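PDB 4QTQ: XAC2610 protein from Xanthomonas axonopodis pv. citri, which probably acts as an immunity protein that inhibits a peptidoglycan hydrolase associated with the bacterium's type IV secretion system, and binds a calcium ion. Local coordinates for residues 63-68 with 123-128; 81-86 with 148-153; 137-142 with 179-184. One frame throughout, in Å; residues are numbered along the deposited sequence.

Interaction 1 of 3, residues 63-68 with 123-128; sequences IALEPE and SVYLFD
Leu65 lies against the phenol ring of Tyr125, and this pair forms the centre of the contact. The two side chains slide past each other in opposite directions. Both methyl groups of Leu65 reach the same ring. Leu65 CD2 sits over one face as a CH-pi contact, 4.0 Å from the centroid of the Tyr125 ring and 28° off the normal. Leu65 CD1 lies over the same face, offset toward the rim, 4.0 Å from Tyr125 CD1. The ring owes its position to a first torsion of -50°, which sets Tyr125 CG anti to its own carbonyl carbon and beside the backbone N.

The far end of the tyrosine runs on to the loop after strand 63-65. There Tyr125 OH lies 3.6 Å from Pro67 CB. Tyr125 OH also hydrogen-bonds a water at 2.7 Å, which lies in the plane of the ring at its edge. That water makes a weak bond to the backbone O of Glu66. A second water links Ser123 OG, at 2.6 Å, to the backbone N of Glu68, at 3.1 Å.

At the other end, Ile63 and Phe127 cross at about a right angle. Ile63 CD1 touches Phe127 CE1 at 3.7 Å, at the edge of the ring and in its plane. Phe127 CG is anti to the backbone N, which carries the ring out to the isoleucine. The Phe127 ring also stacks with His104, a calcium ligand, and Phe127 N hydrogen-bonds to OD1 of Asp106, another ligand.

No direct polar bond joins the segments, and their backbones stay well apart. Strand 63-65 is an outermost strand of its antiparallel sheet, and strand 121-128 belongs to the mixed sheet. Side chains from two different sheets meet between them, as in the core of a beta-sandwich.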
ATOM      1  N   ILE A  63     -12.018  -1.617  15.023  1.00 36.49           N
ATOM      2  CA  ILE A  63     -10.676  -1.068  15.212  1.00 36.46           C
ATOM      3  C   ILE A  63     -10.580   0.281  14.484  1.00 37.31           C
ATOM      4  O   ILE A  63     -10.896   0.370  13.292  1.00 37.05           O
ATOM      5  CB  ILE A  63      -9.604  -2.041  14.668  1.00 36.52           C
ATOM      6  CG1 ILE A  63      -9.690  -3.388  15.413  1.00 36.79           C
ATOM      7  CG2 ILE A  63      -8.219  -1.429  14.798  1.00 36.41           C
ATOM      8  CD1 ILE A  63      -8.979  -4.542  14.735  1.00 37.34           C
ATOM      9  N   ALA A  64     -10.156   1.320  15.200  1.00 38.15           N
ATOM     10  CA  ALA A  64     -10.016   2.670  14.632  1.00 38.44           C
ATOM     11  C   ALA A  64      -8.570   2.958  14.227  1.00 37.40           C
ATOM     12  O   ALA A  64      -7.651   2.774  15.014  1.00 39.17           O
ATOM     13  CB  ALA A  64     -10.492   3.717  15.633  1.00 40.19           C
ATOM     14  N   LEU A  65      -8.372   3.405  12.996  1.00 36.04           N
ATOM     15  CA  LEU A  65      -7.068   3.830  12.535  1.00 36.20           C
ATOM     16  C   LEU A  65      -7.087   5.336  12.443  1.00 37.70           C
ATOM     17  O   LEU A  65      -8.111   5.913  12.050  1.00 37.34           O
ATOM     18  CB  LEU A  65      -6.764   3.243  11.168  1.00 35.42           C
ATOM     19  CG  LEU A  65      -6.819   1.729  11.049  1.00 35.22           C
ATOM     20  CD1 LEU A  65      -6.625   1.346   9.598  1.00 35.81           C
ATOM     21  CD2 LEU A  65      -5.763   1.083  11.924  1.00 36.94           C
ATOM     22  N   GLU A  66      -5.969   5.960  12.808  1.00 39.81           N
ATOM     23  CA  GLU A  66      -5.809   7.402  12.710  1.00 44.04           C
ATOM     24  C   GLU A  66      -4.606   7.767  11.825  1.00 41.99           C
ATOM     25  O   GLU A  66      -3.537   8.107  12.339  1.00 43.51           O
ATOM     26  CB  GLU A  66      -5.658   8.023  14.096  1.00 48.14           C
ATOM     27  CG  GLU A  66      -6.910   7.933  14.964  1.00 52.62           C
ATOM     28  CD  GLU A  66      -6.897   6.782  15.959  1.00 57.37           C
ATOM     29  OE1 GLU A  66      -5.966   5.938  15.929  1.00 59.17           O
ATOM     30  OE2 GLU A  66      -7.833   6.731  16.791  1.00 63.69           O
ATOM     31  N   PRO A  67      -4.781   7.698  10.489  1.00 39.41           N
ATOM     32  CA  PRO A  67      -3.681   8.055   9.586  1.00 38.67           C
ATOM     33  C   PRO A  67      -3.353   9.558   9.596  1.00 39.69           C
ATOM     34  O   PRO A  67      -4.221  10.406   9.865  1.00 40.67           O
ATOM     35  CB  PRO A  67      -4.186   7.602   8.210  1.00 37.56           C
ATOM     36  CG  PRO A  67      -5.671   7.633   8.321  1.00 37.52           C
ATOM     37  CD  PRO A  67      -5.992   7.281   9.750  1.00 38.24           C
ATOM     38  N   GLU A  68      -2.098   9.881   9.301  1.00 40.47           N
ATOM     39  CA  GLU A  68      -1.639  11.281   9.319  1.00 41.10           C
ATOM     40  C   GLU A  68      -2.432  12.119   8.310  1.00 40.15           C
ATOM     41  O   GLU A  68      -2.676  13.303   8.518  1.00 40.65           O
ATOM     42  CB  GLU A  68      -0.124  11.351   9.045  1.00 42.99           C
ATOM     43  CG  GLU A  68       0.551  12.585   9.637  0.60 46.97           C
ATOM     44  CD  GLU A  68       2.048  12.420   9.867  0.60 48.82           C
ATOM     45  OE1 GLU A  68       2.797  13.363   9.536  0.60 52.12           O
ATOM     46  OE2 GLU A  68       2.480  11.364  10.390  0.60 49.10           O
ATOM     47  N   SER A 123       0.081   4.093   4.116  1.00 30.60           N
ATOM     48  CA  SER A 123       0.264   3.636   5.465  1.00 30.46           C
ATOM     49  C   SER A 123      -0.248   2.208   5.480  1.00 30.84           C
ATOM     50  O   SER A 123      -1.379   1.948   5.065  1.00 30.09           O
ATOM     51  CB  SER A 123      -0.523   4.502   6.462  1.00 30.40           C
ATOM     52  OG  SER A 123      -0.042   5.848   6.504  1.00 30.90           O
ATOM     53  N   VAL A 124       0.600   1.294   5.950  1.00 31.49           N
ATOM     54  CA  VAL A 124       0.283  -0.129   6.018  1.00 32.84           C
ATOM     55  C   VAL A 124       0.105  -0.543   7.480  1.00 32.82           C
ATOM     56  O   VAL A 124       0.941  -0.225   8.332  1.00 32.27           O
ATOM     57  CB  VAL A 124       1.386  -0.961   5.326  1.00 33.21           C
ATOM     58  CG1 VAL A 124       1.112  -2.448   5.436  1.00 34.33           C
ATOM     59  CG2 VAL A 124       1.499  -0.549   3.869  1.00 33.97           C
ATOM     60  N   TYR A 125      -1.002  -1.239   7.753  1.00 33.01           N
ATOM     61  CA  TYR A 125      -1.322  -1.769   9.081  1.00 32.33           C
ATOM     62  C   TYR A 125      -1.572  -3.285   9.017  1.00 32.58           C
ATOM     63  O   TYR A 125      -2.505  -3.746   8.335  1.00 31.68           O
ATOM     64  CB  TYR A 125      -2.573  -1.092   9.662  1.00 33.11           C
ATOM     65  CG  TYR A 125      -2.566   0.428   9.620  1.00 33.15           C
ATOM     66  CD1 TYR A 125      -2.797   1.105   8.430  1.00 33.96           C
ATOM     67  CD2 TYR A 125      -2.339   1.182  10.765  1.00 34.15           C
ATOM     68  CE1 TYR A 125      -2.788   2.488   8.371  1.00 34.25           C
ATOM     69  CE2 TYR A 125      -2.326   2.575  10.725  1.00 34.23           C
ATOM     70  CZ  TYR A 125      -2.547   3.219   9.514  1.00 34.43           C
ATOM     71  OH  TYR A 125      -2.566   4.578   9.426  1.00 33.91           O
ATOM     72  N   LEU A 126      -0.743  -4.053   9.728  1.00 32.66           N
ATOM     73  CA  LEU A 126      -0.927  -5.500   9.817  1.00 33.95           C
ATOM     74  C   LEU A 126      -1.808  -5.857  11.013  1.00 34.46           C
ATOM     75  O   LEU A 126      -1.656  -5.308  12.107  1.00 33.75           O
ATOM     76  CB  LEU A 126       0.425  -6.212   9.930  1.00 34.35           C
ATOM     77  CG  LEU A 126       1.398  -6.067   8.760  1.00 34.57           C
ATOM     78  CD1 LEU A 126       2.623  -6.919   9.025  1.00 35.52           C
ATOM     79  CD2 LEU A 126       0.754  -6.475   7.441  1.00 35.14           C
ATOM     80  N   PHE A 127      -2.732  -6.786  10.808  1.00 37.24           N
ATOM     81  CA  PHE A 127      -3.507  -7.286  11.912  1.00 39.21           C
ATOM     82  C   PHE A 127      -2.592  -8.102  12.821  1.00 42.65           C
ATOM     83  O   PHE A 127      -1.928  -9.032  12.373  1.00 41.37           O
ATOM     84  CB  PHE A 127      -4.672  -8.153  11.437  1.00 39.43           C
ATOM     85  CG  PHE A 127      -5.621  -8.502  12.531  1.00 41.12           C
ATOM     86  CD1 PHE A 127      -6.477  -7.540  13.046  1.00 41.14           C
ATOM     87  CD2 PHE A 127      -5.645  -9.781  13.071  1.00 43.77           C
ATOM     88  CE1 PHE A 127      -7.347  -7.850  14.073  1.00 43.94           C
ATOM     89  CE2 PHE A 127      -6.518 -10.099  14.096  1.00 46.76           C
ATOM     90  CZ  PHE A 127      -7.377  -9.137  14.592  1.00 46.66           C
ATOM     91  N   ASP A 128      -2.537  -7.718  14.090  1.00 46.48           N
ATOM     92  CA  ASP A 128      -1.705  -8.403  15.057  1.00 51.93           C
ATOM     93  C   ASP A 128      -2.626  -9.317  15.844  1.00 54.65           C
ATOM     94  O   ASP A 128      -3.406  -8.853  16.674  1.00 56.01           O
ATOM     95  CB  ASP A 128      -1.007  -7.391  15.963  1.00 54.87           C
ATOM     96  CG  ASP A 128       0.158  -7.991  16.724  1.00 60.53           C
ATOM     97  OD1 ASP A 128      -0.060  -8.940  17.507  1.00 64.45           O
ATOM     98  OD2 ASP A 128       1.292  -7.501  16.536  1.00 62.41           O
TER
HETATM   99  O   HOH W   1      -1.493   5.679  11.638  1.00 52.04           O
HETATM  100  O   HOH W   2      -0.075   7.632   8.454  1.00 36.94           O

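Interaction 2 of 3, residues 81-86 with 148-153; sequences GPLDDT and NGLFSV
Leu83 points its side chain into a small apolar group made by Leu150, Phe151 and Val153. Its two methyls take different partners. Leu83 CD2 meets Leu150 CD2 at 3.9 Å, and these two side chains cross at about a right angle. Leu83 CD1 lies 4.0 Å from both Val153 CG2 and Phe151 CE1, and it comes to the phenylalanine ring obliquely. Leu150 CD1 covers one face of the Phe151 ring, 3.8 Å above the plane and over its centre. Phe151 CG lies between its backbone N and carbonyl carbon (chi1 47°), which turns the ring back toward Leu83 although its CB points away.

The backbone bond comes next. Val153 N donates to Leu83 O at 2.7 Å, with a nearly straight N-H...O angle of 160°. The donor lies in the carbonyl plane. Further out, one water accepts from Asp85 N at 3.1 Å and donates to Val153 O at 3.0 Å, so it bridges the two backbones.

The outer edge is polar. Asp85 OD2 lies 3.1 Å from Ser152 OG, a possible hydrogen bond that is not settled. Asp85 is exposed and poorly ordered.

Segment 81-86 is the start of the loop between strands 78-80 and 94-97. It meets strand 152-154, an outermost strand of the antiparallel sheet that also holds strands 157-163 and 181-190. Leu83 also rests on Thr97, and Leu150 on Ile95 and Tyr122. Phe151 packs on Val124 and on Leu158 of strand 157-163. The contact thus lies where the mixed sheet of strands 94-97 and 121-128 borders this antiparallel sheet.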
ATOM      1  N   GLY A  81      -9.157  -7.615  -1.743  1.00 44.87           N
ATOM      2  CA  GLY A  81      -8.608  -8.655  -2.591  1.00 46.30           C
ATOM      3  C   GLY A  81      -7.103  -8.720  -2.506  1.00 45.60           C
ATOM      4  O   GLY A  81      -6.487  -7.969  -1.733  1.00 44.65           O
ATOM      5  N   PRO A  82      -6.491  -9.608  -3.305  1.00 46.31           N
ATOM      6  CA  PRO A  82      -5.045  -9.752  -3.254  1.00 47.04           C
ATOM      7  C   PRO A  82      -4.311  -8.632  -4.009  1.00 48.26           C
ATOM      8  O   PRO A  82      -4.906  -7.950  -4.869  1.00 48.22           O
ATOM      9  CB  PRO A  82      -4.803 -11.119  -3.915  1.00 49.57           C
ATOM     10  CG  PRO A  82      -6.046 -11.435  -4.700  1.00 49.70           C
ATOM     11  CD  PRO A  82      -7.081 -10.385  -4.411  1.00 49.70           C
ATOM     12  N   LEU A  83      -3.037  -8.435  -3.665  1.00 46.51           N
ATOM     13  CA  LEU A  83      -2.164  -7.525  -4.402  1.00 48.98           C
ATOM     14  C   LEU A  83      -1.368  -8.302  -5.464  1.00 53.22           C
ATOM     15  O   LEU A  83      -0.144  -8.462  -5.367  1.00 50.62           O
ATOM     16  CB  LEU A  83      -1.232  -6.777  -3.440  1.00 47.67           C
ATOM     17  CG  LEU A  83      -1.911  -5.937  -2.343  1.00 45.42           C
ATOM     18  CD1 LEU A  83      -0.872  -5.334  -1.402  1.00 43.80           C
ATOM     19  CD2 LEU A  83      -2.816  -4.855  -2.931  1.00 44.57           C
ATOM     20  N   ASP A  84      -2.083  -8.792  -6.476  1.00 59.28           N
ATOM     21  CA  ASP A  84      -1.460  -9.480  -7.607  1.00 65.82           C
ATOM     22  C   ASP A  84      -0.832  -8.468  -8.553  1.00 68.22           C
ATOM     23  O   ASP A  84      -1.459  -7.464  -8.894  1.00 68.36           O
ATOM     24  CB  ASP A  84      -2.490 -10.276  -8.401  1.00 70.15           C
ATOM     25  CG  ASP A  84      -3.110 -11.405  -7.615  1.00 71.65           C
ATOM     26  OD1 ASP A  84      -2.423 -11.976  -6.747  1.00 74.71           O
ATOM     27  OD2 ASP A  84      -4.285 -11.736  -7.891  1.00 73.99           O
ATOM     28  N   ASP A  85       0.399  -8.746  -8.982  1.00 89.69           N
ATOM     29  CA  ASP A  85       1.091  -7.913  -9.976  1.00 94.17           C
ATOM     30  C   ASP A  85       0.285  -7.953 -11.274  1.00 98.24           C
ATOM     31  O   ASP A  85       0.225  -6.966 -12.017  1.00101.24           O
ATOM     32  CB  ASP A  85       2.532  -8.409 -10.200  1.00 96.53           C
ATOM     33  CG  ASP A  85       3.467  -7.313 -10.712  1.00100.28           C
ATOM     34  OD1 ASP A  85       3.335  -6.905 -11.887  1.00103.94           O
ATOM     35  OD2 ASP A  85       4.351  -6.875  -9.943  1.00100.91           O
ATOM     36  N   THR A  86      -0.345  -9.099 -11.526  1.00 99.02           N
ATOM     37  CA  THR A  86      -1.296  -9.236 -12.620  1.00103.45           C
ATOM     38  C   THR A  86      -2.540  -8.364 -12.361  1.00103.75           C
ATOM     39  O   THR A  86      -2.680  -7.308 -12.975  1.00105.02           O
ATOM     40  CB  THR A  86      -1.668 -10.718 -12.854  1.00104.62           C
ATOM     41  OG1 THR A  86      -2.096 -11.313 -11.624  1.00102.95           O
ATOM     42  CG2 THR A  86      -0.462 -11.494 -13.385  1.00104.77           C
ATOM     43  N   ASN A 148       6.811   3.531  -7.525  1.00 41.74           N
ATOM     44  CA  ASN A 148       5.871   3.882  -8.582  1.00 44.47           C
ATOM     45  C   ASN A 148       4.437   3.533  -8.239  1.00 45.15           C
ATOM     46  O   ASN A 148       3.531   3.855  -8.998  1.00 50.02           O
ATOM     47  CB  ASN A 148       6.279   3.244  -9.905  1.00 45.86           C
ATOM     48  CG  ASN A 148       7.580   3.799 -10.416  1.00 46.92           C
ATOM     49  OD1 ASN A 148       7.925   4.948 -10.131  1.00 46.77           O
ATOM     50  ND2 ASN A 148       8.328   2.985 -11.147  1.00 49.26           N
ATOM     51  N   GLY A 149       4.240   2.891  -7.096  1.00 41.15           N
ATOM     52  CA  GLY A 149       2.914   2.609  -6.588  1.00 41.04           C
ATOM     53  C   GLY A 149       2.997   1.497  -5.569  1.00 38.97           C
ATOM     54  O   GLY A 149       4.081   0.978  -5.293  1.00 35.93           O
ATOM     55  N   LEU A 150       1.847   1.126  -5.019  1.00 38.33           N
ATOM     56  CA  LEU A 150       1.774   0.059  -4.040  1.00 36.93           C
ATOM     57  C   LEU A 150       2.419  -1.225  -4.565  1.00 37.74           C
ATOM     58  O   LEU A 150       2.270  -1.583  -5.733  1.00 39.82           O
ATOM     59  CB  LEU A 150       0.320  -0.208  -3.652  1.00 38.04           C
ATOM     60  CG  LEU A 150       0.042  -1.168  -2.488  1.00 36.95           C
ATOM     61  CD1 LEU A 150       0.774  -0.726  -1.230  1.00 36.61           C
ATOM     62  CD2 LEU A 150      -1.452  -1.221  -2.221  1.00 38.94           C
ATOM     63  N   PHE A 151       3.162  -1.881  -3.682  1.00 37.49           N
ATOM     64  CA  PHE A 151       3.807  -3.159  -3.964  1.00 37.25           C
ATOM     65  C   PHE A 151       2.813  -4.277  -4.282  1.00 39.04           C
ATOM     66  O   PHE A 151       1.618  -4.164  -4.000  1.00 38.34           O
ATOM     67  CB  PHE A 151       4.720  -3.573  -2.786  1.00 36.98           C
ATOM     68  CG  PHE A 151       4.082  -3.433  -1.430  1.00 37.16           C
ATOM     69  CD1 PHE A 151       3.172  -4.372  -0.972  1.00 39.09           C
ATOM     70  CD2 PHE A 151       4.391  -2.349  -0.611  1.00 37.69           C
ATOM     71  CE1 PHE A 151       2.585  -4.245   0.284  1.00 39.89           C
ATOM     72  CE2 PHE A 151       3.806  -2.212   0.635  1.00 37.53           C
ATOM     73  CZ  PHE A 151       2.905  -3.164   1.088  1.00 38.34           C
ATOM     74  N   SER A 152       3.326  -5.341  -4.900  1.00 39.87           N
ATOM     75  CA  SER A 152       2.546  -6.554  -5.178  1.00 41.99           C
ATOM     76  C   SER A 152       3.025  -7.635  -4.225  1.00 41.12           C
ATOM     77  O   SER A 152       4.183  -7.635  -3.836  1.00 38.82           O
ATOM     78  CB  SER A 152       2.767  -7.015  -6.615  1.00 44.83           C
ATOM     79  OG  SER A 152       2.741  -5.911  -7.510  1.00 50.27           O
ATOM     80  N   VAL A 153       2.145  -8.558  -3.857  1.00 42.66           N
ATOM     81  CA  VAL A 153       2.518  -9.639  -2.952  1.00 43.98           C
ATOM     82  C   VAL A 153       2.430 -10.982  -3.677  1.00 47.57           C
ATOM     83  O   VAL A 153       1.466 -11.247  -4.400  1.00 47.89           O
ATOM     84  CB  VAL A 153       1.631  -9.659  -1.683  1.00 43.85           C
ATOM     85  CG1 VAL A 153       2.078 -10.775  -0.745  1.00 44.23           C
ATOM     86  CG2 VAL A 153       1.694  -8.320  -0.961  1.00 42.24           C
TER
HETATM   87  O   HOH W   3       1.966 -10.929  -7.387  1.00 56.57           O

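Interaction 3 of 3, residues 137-142 with 179-184; sequences NQSLSD and NEAVLI
Asn137 bonds to Asn179, and Ser139 to Ala181, joining the start of a short helix to the chain that leads into strand 181-190. Asn137 ND2 donates to the backbone O of Asn179 at 2.8 Å, in a nearly straight bond of 170°. The acceptor lies in the amide plane of Asn137, but the donor is tilted 33° from the carbonyl plane of Asn179. The second bond runs the other way: Ala181 N donates to Ser139 OG at 3.2 Å, again almost straight.

The other end of the Asn137 amide faces its own helix. Asn137 OD1 accepts from Leu140 N at 2.9 Å, the capping bond of an N-cap residue. Asn137 OD1 also accepts from Ser139 OG at 2.8 Å, with that donor in the carbonyl plane. These two bonds and the one through ND2 should fix the amide's rotation. Asn137 CG is anti to the backbone N (chi1 -161°), beside the carbonyl carbon, which brings the amide over the first turn. Ser139 OG is held as donor to Asn137 and acceptor from Ala181. It thus relays the cap to the strand.

Glu180 bends at its second torsion and brings Glu180 OE1 to 3.3 Å from Ser139 OG, a close approach rather than a bond. Beyond the polar group the packing is apolar. Ala181 CB touches Leu140 CD2 at 3.7 Å and also lies against Ser139 OG.

Around the contact, Leu140 rests on Val124 and Leu126 of strand 121-128 and on Leu158 of strand 157-163. Ala181 packs on Leu176 of strand 168-176. Ser141 OG bonds to Val124 N. Helix 138-143 therefore sits between strand 121-128 of the mixed sheet and the antiparallel sheet that contains strands 157-163 and 181-190.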
ATOM      1  N   ASN A 137       2.754  -0.460  10.328  1.00 31.98           N
ATOM      2  CA  ASN A 137       4.036  -1.095   9.975  1.00 32.91           C
ATOM      3  C   ASN A 137       4.965  -0.118   9.264  1.00 33.51           C
ATOM      4  O   ASN A 137       4.735   0.261   8.111  1.00 33.86           O
ATOM      5  CB  ASN A 137       3.831  -2.330   9.100  1.00 33.70           C
ATOM      6  CG  ASN A 137       5.047  -3.252   9.108  1.00 35.69           C
ATOM      7  OD1 ASN A 137       6.058  -2.979   8.458  1.00 35.50           O
ATOM      8  ND2 ASN A 137       4.965  -4.331   9.880  1.00 36.13           N
ATOM      9  N   GLN A 138       6.023   0.295   9.948  1.00 34.05           N
ATOM     10  CA  GLN A 138       6.961   1.251   9.366  1.00 34.66           C
ATOM     11  C   GLN A 138       7.639   0.684   8.107  1.00 34.00           C
ATOM     12  O   GLN A 138       7.674   1.347   7.068  1.00 32.00           O
ATOM     13  CB  GLN A 138       8.016   1.665  10.396  1.00 37.25           C
ATOM     14  CG  GLN A 138       8.850   2.869   9.966  1.00 39.78           C
ATOM     15  CD  GLN A 138       8.038   4.147   9.909  1.00 42.22           C
ATOM     16  OE1 GLN A 138       7.521   4.605  10.928  1.00 46.71           O
ATOM     17  NE2 GLN A 138       7.914   4.727   8.722  1.00 43.65           N
ATOM     18  N   SER A 139       8.167  -0.538   8.201  1.00 33.75           N
ATOM     19  CA  SER A 139       8.947  -1.104   7.104  1.00 34.93           C
ATOM     20  C   SER A 139       8.093  -1.245   5.848  1.00 33.56           C
ATOM     21  O   SER A 139       8.544  -0.910   4.762  1.00 33.06           O
ATOM     22  CB  SER A 139       9.622  -2.442   7.471  1.00 36.37           C
ATOM     23  OG  SER A 139       8.681  -3.492   7.620  1.00 38.26           O
ATOM     24  N   LEU A 140       6.859  -1.710   5.993  1.00 31.98           N
ATOM     25  CA  LEU A 140       5.988  -1.882   4.829  1.00 32.10           C
ATOM     26  C   LEU A 140       5.546  -0.543   4.221  1.00 32.71           C
ATOM     27  O   LEU A 140       5.557  -0.373   3.007  1.00 32.99           O
ATOM     28  CB  LEU A 140       4.791  -2.760   5.181  1.00 32.94           C
ATOM     29  CG  LEU A 140       5.154  -4.241   5.356  1.00 33.27           C
ATOM     30  CD1 LEU A 140       4.009  -5.018   5.988  1.00 35.37           C
ATOM     31  CD2 LEU A 140       5.551  -4.879   4.039  1.00 34.30           C
ATOM     32  N   SER A 141       5.208   0.419   5.068  1.00 34.10           N
ATOM     33  CA  SER A 141       4.790   1.736   4.608  1.00 34.29           C
ATOM     34  C   SER A 141       5.917   2.395   3.852  1.00 35.03           C
ATOM     35  O   SER A 141       5.701   3.066   2.823  1.00 34.83           O
ATOM     36  CB  SER A 141       4.387   2.611   5.799  1.00 34.21           C
ATOM     37  OG  SER A 141       3.328   2.012   6.533  1.00 33.97           O
ATOM     38  N   ASP A 142       7.120   2.224   4.387  1.00 34.59           N
ATOM     39  CA  ASP A 142       8.322   2.786   3.791  1.00 35.13           C
ATOM     40  C   ASP A 142       8.615   2.267   2.379  1.00 34.68           C
ATOM     41  O   ASP A 142       9.220   2.970   1.590  1.00 33.66           O
ATOM     42  CB  ASP A 142       9.536   2.520   4.673  1.00 36.50           C
ATOM     43  CG  ASP A 142       9.711   3.549   5.789  1.00 40.26           C
ATOM     44  OD1 ASP A 142       8.990   4.572   5.842  1.00 41.49           O
ATOM     45  OD2 ASP A 142      10.610   3.327   6.629  1.00 42.05           O
ATOM     46  N   ASN A 179       6.052  -9.758  10.442  1.00 64.07           N
ATOM     47  CA  ASN A 179       5.786  -8.319  10.462  1.00 62.90           C
ATOM     48  C   ASN A 179       6.953  -7.440  10.005  1.00 57.27           C
ATOM     49  O   ASN A 179       6.930  -6.236  10.227  1.00 53.52           O
ATOM     50  CB  ASN A 179       5.235  -7.874  11.840  1.00 67.63           C
ATOM     51  CG  ASN A 179       6.318  -7.691  12.913  1.00 72.12           C
ATOM     52  OD1 ASN A 179       7.442  -7.267  12.633  1.00 75.60           O
ATOM     53  ND2 ASN A 179       5.963  -7.991  14.158  1.00 77.59           N
ATOM     54  N   GLU A 180       7.940  -8.032   9.331  1.00 56.57           N
ATOM     55  CA  GLU A 180       9.175  -7.330   8.996  1.00 56.63           C
ATOM     56  C   GLU A 180       9.575  -7.554   7.531  1.00 52.21           C
ATOM     57  O   GLU A 180       9.908  -8.672   7.138  1.00 55.76           O
ATOM     58  CB  GLU A 180      10.286  -7.809   9.936  1.00 62.74           C
ATOM     59  CG  GLU A 180      11.595  -7.039   9.861  1.00 67.68           C
ATOM     60  CD  GLU A 180      11.484  -5.626  10.390  1.00 71.53           C
ATOM     61  OE1 GLU A 180      10.816  -4.783   9.743  1.00 75.69           O
ATOM     62  OE2 GLU A 180      12.086  -5.355  11.447  1.00 76.93           O
ATOM     63  N   ALA A 181       9.559  -6.489   6.729  1.00 45.90           N
ATOM     64  CA  ALA A 181       9.957  -6.574   5.322  1.00 42.49           C
ATOM     65  C   ALA A 181      11.431  -6.240   5.186  1.00 41.59           C
ATOM     66  O   ALA A 181      11.849  -5.175   5.626  1.00 40.41           O
ATOM     67  CB  ALA A 181       9.140  -5.622   4.471  1.00 40.93           C
ATOM     68  N   VAL A 182      12.198  -7.144   4.573  1.00 38.33           N
ATOM     69  CA  VAL A 182      13.637  -6.942   4.356  1.00 40.15           C
ATOM     70  C   VAL A 182      13.993  -7.053   2.876  1.00 37.72           C
ATOM     71  O   VAL A 182      13.638  -8.032   2.221  1.00 36.65           O
ATOM     72  CB  VAL A 182      14.477  -7.961   5.157  1.00 41.69           C
ATOM     73  CG1 VAL A 182      15.932  -7.959   4.692  1.00 44.53           C
ATOM     74  CG2 VAL A 182      14.383  -7.648   6.639  1.00 42.54           C
ATOM     75  N   LEU A 183      14.718  -6.062   2.363  1.00 37.90           N
ATOM     76  CA  LEU A 183      15.145  -6.080   0.970  1.00 36.11           C
ATOM     77  C   LEU A 183      16.132  -7.215   0.755  1.00 37.86           C
ATOM     78  O   LEU A 183      17.134  -7.306   1.466  1.00 39.07           O
ATOM     79  CB  LEU A 183      15.799  -4.751   0.576  1.00 37.23           C
ATOM     80  CG  LEU A 183      16.231  -4.637  -0.902  1.00 37.55           C
ATOM     81  CD1 LEU A 183      15.008  -4.494  -1.793  1.00 35.41           C
ATOM     82  CD2 LEU A 183      17.171  -3.464  -1.098  1.00 41.02           C
ATOM     83  N   ILE A 184      15.861  -8.062  -0.235  1.00 39.53           N
ATOM     84  CA  ILE A 184      16.765  -9.172  -0.560  1.00 40.94           C
ATOM     85  C   ILE A 184      17.373  -9.081  -1.960  1.00 42.86           C
ATOM     86  O   ILE A 184      18.301  -9.813  -2.272  1.00 43.94           O
ATOM     87  CB  ILE A 184      16.079 -10.543  -0.410  1.00 42.25           C
ATOM     88  CG1 ILE A 184      14.860 -10.660  -1.333  1.00 42.95           C
ATOM     89  CG2 ILE A 184      15.688 -10.791   1.044  1.00 41.99           C
ATOM     90  CD1 ILE A 184      14.466 -12.097  -1.587  1.00 45.15           C
TER

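In the fold
Strand 121-128 ties the three contacts together. In interaction 1 Tyr125 and Phe127 meet the four-stranded sheet, while Val124 and Leu126 point the other way. Val124 O lies 2.7 Å from Asn137 N, a probable hydrogen bond to interaction 3. Val124 CG2 lies 4.1 Å from Phe151 CZ of interaction 2. That ring also touches the helix, with Phe151 CE2 3.5 Å from Leu140 O. Interactions 2 and 3 both reach the sheet of strand 181-190, and their centres are about 15 Å apart. Calcium is nearest interaction 1, about 5 Å from the side chain of Phe127, against about 9 Å for the side chain of Leu140 and about 10 Å for that of Val153.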